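Local atomic coordinates of monoacylglycerol lipase (Palaeococcus ferrophilus, PDB entry 6QE2), a protein that hydrolyses monoacylglycerols, splitting the ester bond to release a free fatty acid and glycerol, and belongs to the alpha/beta-hydrolase clan. Residues S117-S122 / A202-P207; S110-A115 / V195-G200. All blocks are in the same frame, centred on the assembly; numbering follows the deposited sequence.

Interaction 1: S117-S122 / A202-P207; sequences SPKTPS and ADIITP
At the acid loop of a probable Ser-His-Asp triad, Ser117 and Pro118 close on the backbone of Ile204 and Ile205 and on the ring of Pro207. The one hydrogen bond between the segments runs from Ser117 OG to Ile204 O (2.7 Å), with the hydroxyl tilted 21° from the carbonyl plane. OG lies anti to its own backbone N (chi1 172°), which swings the hydroxyl beside the carbonyl carbon, where it also accepts from Lys119 N (3.1 Å). That second bond makes an ST turn, laid over the type I beta turn of Ser117-Thr120 that Thr120 N closes on Ser117 O, so OG donates across the contact while accepting from its own turn. With an alanine at Ser117, Ile204 O would probably lose this donor and Lys119 N its acceptor, leaving the turn less firmly tied to the facing loop. Ser117 CB sits 3.4 Å from Ile205 O, while Pro118 CD rests against Pro207 CG at 3.8 Å as the two rings lie alongside, running opposite ways. Pro118 CG adds a looser touch on Ile204 CB (4.3 Å). Behind this surface, Asp203 folds the opposite loop upon itself: OD1 takes Thr206 N in an Asx motif (3.0 Å) from above the carboxylate plane, and OD2 receives Thr206 OG1 (2.7 Å), also from above. OD2 is further bonded to His233 ND1, the charge-relay arrangement expected of a triad completed by Ser87. The side chain of Ile205 points away from Ser117 and touches Leu144, His233 and a bound lauryl dimethylamine-N-oxide. A carboxylate carried on a loop after a parallel strand and paired with a histidine is typical of alpha/beta-hydrolase active sites.

Interaction 2: S110-A115 / V195-G200; sequences SSPALA and VLLLVG
Ser111 OG is gripped from two directions: a water donates to it at 2.6 Å, and it is also hydrogen-bonded to the carbonyl oxygen of His233. The same water accepts from Gly200 N (3.0 Å), so a single molecule bridges the loop residue to the last residue of strand 195-200. OG stands anti to its own carbonyl carbon and beside the backbone N (chi1 -57°), which puts it near the end of the strand, 4.1 Å from Leu198 O, where the water can bridge it to Gly200. Directly between the backbones, Ser111 N donates to Leu198 O (2.8 Å). This bond belongs to the parallel bridge of Ser110 with Leu198, where strand 106-110 runs out beside strand 195-200 in the central, mostly parallel sheet of the alpha/beta-hydrolase fold. Past the bridge the chain turns away from the sheet at Ser111, whose phi and psi are both positive (41° and 53°), and Pro112 follows at once. The ring of Pro112 comes to the strand loosely, with CG 4.4 Å from Leu197 CD2 and CD 4.2 Å from Leu198 O, while Ser211 of helix 209-217 also packs on this ring. Ser110 and Leu198 point to the other face of the sheet, where both meet Phe245 of helix 242-256 and Leu198 adds Ile249. The hydroxyl of Ser110 is satisfied by His86 ND1, next to the putative nucleophile Ser87. The side chain of Ser111 also touches Asp203, the acid of the probable triad.

The chain leaving strand 106-110 enters interaction 2 first and then interaction 1; both contacts pair it with strand 195-200 (interaction 2) or with the loop that follows that strand (interaction 1). Interaction 2 is wholly buried at the strand ends and uses backbone pairing, one bridging water and a loose proline-leucine touch, with helices 209-217 and 242-256 packing around it. Interaction 1, with its centre about 13 Å from that of interaction 2, is a surface contact of loop against loop, held by a serine hydroxyl and proline rings, with exposed residues among its members. The two touch: Thr206 CG2 meets Ala113 CA at 3.6 Å, and Thr206 OG1 makes a weak hydrogen bond to Ser111 O.

Interaction 1: S117-S122 / A202-P207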
# COMPACT_ATOMS: atom_id res chain seq x y z
N SER A 117 8.51 -3.84 -11.93
CA SER A 117 8.88 -5.25 -11.88
C SER A 117 9.63 -5.63 -13.15
O SER A 117 9.28 -5.16 -14.23
CB SER A 117 7.63 -6.11 -11.75
OG SER A 117 7.95 -7.49 -11.89
N PRO A 118 10.67 -6.46 -13.06
CA PRO A 118 11.31 -6.97 -14.28
C PRO A 118 10.37 -7.77 -15.16
O PRO A 118 10.66 -7.95 -16.35
CB PRO A 118 12.46 -7.84 -13.75
CG PRO A 118 12.05 -8.18 -12.33
CD PRO A 118 11.33 -6.97 -11.84
N LYS A 119 9.27 -8.27 -14.60
CA LYS A 119 8.26 -8.98 -15.37
C LYS A 119 7.41 -8.04 -16.21
O LYS A 119 6.70 -8.50 -17.12
CB LYS A 119 7.37 -9.80 -14.43
CG LYS A 119 8.10 -10.91 -13.70
CD LYS A 119 8.78 -11.85 -14.68
CE LYS A 119 9.52 -12.96 -13.96
NZ LYS A 119 10.09 -13.96 -14.91
N THR A 120 7.42 -6.74 -15.90
CA THR A 120 6.63 -5.77 -16.65
C THR A 120 7.49 -5.19 -17.76
O THR A 120 8.42 -4.42 -17.47
CB THR A 120 6.12 -4.67 -15.74
OG1 THR A 120 5.42 -5.24 -14.63
CG2 THR A 120 5.18 -3.75 -16.50
N PRO A 121 7.23 -5.51 -19.03
CA PRO A 121 8.05 -4.94 -20.10
C PRO A 121 7.89 -3.43 -20.19
O PRO A 121 6.84 -2.87 -19.87
CB PRO A 121 7.53 -5.65 -21.36
CG PRO A 121 6.17 -6.13 -21.01
CD PRO A 121 6.19 -6.42 -19.53
N SER A 122 8.95 -2.77 -20.67
CA SER A 122 8.95 -1.31 -20.74
C SER A 122 7.84 -0.78 -21.64
O SER A 122 7.31 0.30 -21.38
CB SER A 122 10.31 -0.81 -21.22
OG SER A 122 10.61 -1.32 -22.51
N ALA A 202 13.66 -10.81 -1.79
CA ALA A 202 13.40 -11.61 -2.98
C ALA A 202 12.16 -11.16 -3.73
O ALA A 202 11.70 -11.87 -4.63
CB ALA A 202 13.28 -13.09 -2.60
N ASP A 203 11.64 -9.99 -3.40
CA ASP A 203 10.45 -9.45 -4.03
C ASP A 203 10.78 -9.00 -5.46
O ASP A 203 11.62 -8.12 -5.65
CB ASP A 203 9.94 -8.28 -3.19
CG ASP A 203 8.62 -7.70 -3.67
OD1 ASP A 203 8.10 -8.12 -4.73
OD2 ASP A 203 8.11 -6.82 -2.96
N ILE A 204 10.14 -9.61 -6.45
CA ILE A 204 10.25 -9.15 -7.83
C ILE A 204 8.99 -8.45 -8.32
O ILE A 204 9.00 -7.91 -9.44
CB ILE A 204 10.65 -10.28 -8.80
CG1 ILE A 204 9.71 -11.48 -8.70
CG2 ILE A 204 12.08 -10.73 -8.51
CD1 ILE A 204 10.19 -12.65 -9.54
N ILE A 205 7.92 -8.43 -7.54
CA ILE A 205 6.74 -7.67 -7.93
C ILE A 205 7.00 -6.18 -7.74
O ILE A 205 6.67 -5.36 -8.61
CB ILE A 205 5.52 -8.14 -7.12
CG1 ILE A 205 5.16 -9.59 -7.47
CG2 ILE A 205 4.33 -7.22 -7.37
CD1 ILE A 205 4.14 -10.21 -6.57
N THR A 206 7.58 -5.80 -6.60
CA THR A 206 8.06 -4.45 -6.35
C THR A 206 9.51 -4.59 -5.90
O THR A 206 9.78 -4.82 -4.72
CB THR A 206 7.21 -3.73 -5.30
OG1 THR A 206 7.11 -4.54 -4.12
CG2 THR A 206 5.81 -3.44 -5.81
N PRO A 207 10.45 -4.52 -6.82
CA PRO A 207 11.86 -4.70 -6.45
C PRO A 207 12.26 -3.80 -5.30
O PRO A 207 12.04 -2.61 -5.36
CB PRO A 207 12.60 -4.31 -7.72
CG PRO A 207 11.67 -4.71 -8.80
CD PRO A 207 10.29 -4.40 -8.28

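Interaction 2: S110-A115 / V195-G200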
# COMPACT_ATOMS: atom_id res chain seq x y z
N SER A 110 4.64 -1.00 3.39
CA SER A 110 5.03 -2.38 3.16
C SER A 110 5.16 -2.61 1.65
O SER A 110 4.19 -2.39 0.92
CB SER A 110 4.00 -3.33 3.77
OG SER A 110 3.98 -4.59 3.12
N SER A 111 6.33 -3.06 1.21
CA SER A 111 6.61 -3.34 -0.20
C SER A 111 6.03 -2.28 -1.14
O SER A 111 5.29 -2.63 -2.06
CB SER A 111 6.04 -4.71 -0.58
OG SER A 111 6.56 -5.74 0.24
N PRO A 112 6.32 -0.99 -0.94
CA PRO A 112 5.69 0.03 -1.78
C PRO A 112 6.16 -0.08 -3.22
O PRO A 112 7.29 -0.47 -3.51
CB PRO A 112 6.15 1.35 -1.14
CG PRO A 112 7.43 1.00 -0.43
CD PRO A 112 7.24 -0.41 0.05
N ALA A 113 5.24 0.24 -4.13
CA ALA A 113 5.50 0.16 -5.57
C ALA A 113 6.35 1.36 -5.98
O ALA A 113 5.83 2.42 -6.34
CB ALA A 113 4.19 0.10 -6.34
N LEU A 114 7.67 1.19 -5.93
CA LEU A 114 8.62 2.27 -6.20
C LEU A 114 9.58 1.95 -7.34
O LEU A 114 10.41 2.80 -7.69
CB LEU A 114 9.41 2.61 -4.93
CG LEU A 114 8.57 3.17 -3.78
CD1 LEU A 114 9.38 3.22 -2.50
CD2 LEU A 114 8.06 4.56 -4.13
N ALA A 115 9.51 0.74 -7.89
CA ALA A 115 10.34 0.33 -9.01
C ALA A 115 9.52 -0.64 -9.84
O ALA A 115 8.74 -1.43 -9.30
CB ALA A 115 11.65 -0.31 -8.54
N VAL A 195 9.07 7.95 8.72
CA VAL A 195 8.86 6.97 7.67
C VAL A 195 9.42 5.62 8.10
O VAL A 195 10.54 5.55 8.63
CB VAL A 195 9.51 7.41 6.34
CG1 VAL A 195 9.45 6.28 5.30
CG2 VAL A 195 8.87 8.68 5.82
N LEU A 196 8.67 4.55 7.84
CA LEU A 196 9.16 3.18 7.95
C LEU A 196 8.86 2.45 6.65
O LEU A 196 7.70 2.40 6.22
CB LEU A 196 8.52 2.45 9.13
CG LEU A 196 8.79 0.95 9.24
CD1 LEU A 196 10.28 0.64 9.43
CD2 LEU A 196 7.96 0.34 10.38
N LEU A 197 9.90 1.91 6.01
CA LEU A 197 9.75 1.09 4.81
C LEU A 197 10.12 -0.35 5.14
O LEU A 197 11.14 -0.59 5.79
CB LEU A 197 10.66 1.62 3.70
CG LEU A 197 10.52 3.11 3.38
CD1 LEU A 197 11.58 3.53 2.37
CD2 LEU A 197 9.13 3.41 2.82
N LEU A 198 9.31 -1.30 4.68
CA LEU A 198 9.54 -2.72 4.91
C LEU A 198 9.54 -3.45 3.58
O LEU A 198 8.58 -3.34 2.81
CB LEU A 198 8.48 -3.32 5.83
CG LEU A 198 8.19 -2.62 7.16
CD1 LEU A 198 6.78 -2.08 7.12
CD2 LEU A 198 8.36 -3.57 8.33
N VAL A 199 10.62 -4.19 3.29
CA VAL A 199 10.75 -4.89 2.02
C VAL A 199 11.26 -6.31 2.23
O VAL A 199 11.99 -6.59 3.18
CB VAL A 199 11.69 -4.13 1.04
CG1 VAL A 199 11.11 -2.77 0.70
CG2 VAL A 199 13.08 -3.98 1.65
N GLY A 200 10.85 -7.20 1.33
CA GLY A 200 11.43 -8.53 1.23
C GLY A 200 12.49 -8.54 0.14
O GLY A 200 12.27 -8.01 -0.96
O HOH W 1 9.01 -5.93 -0.68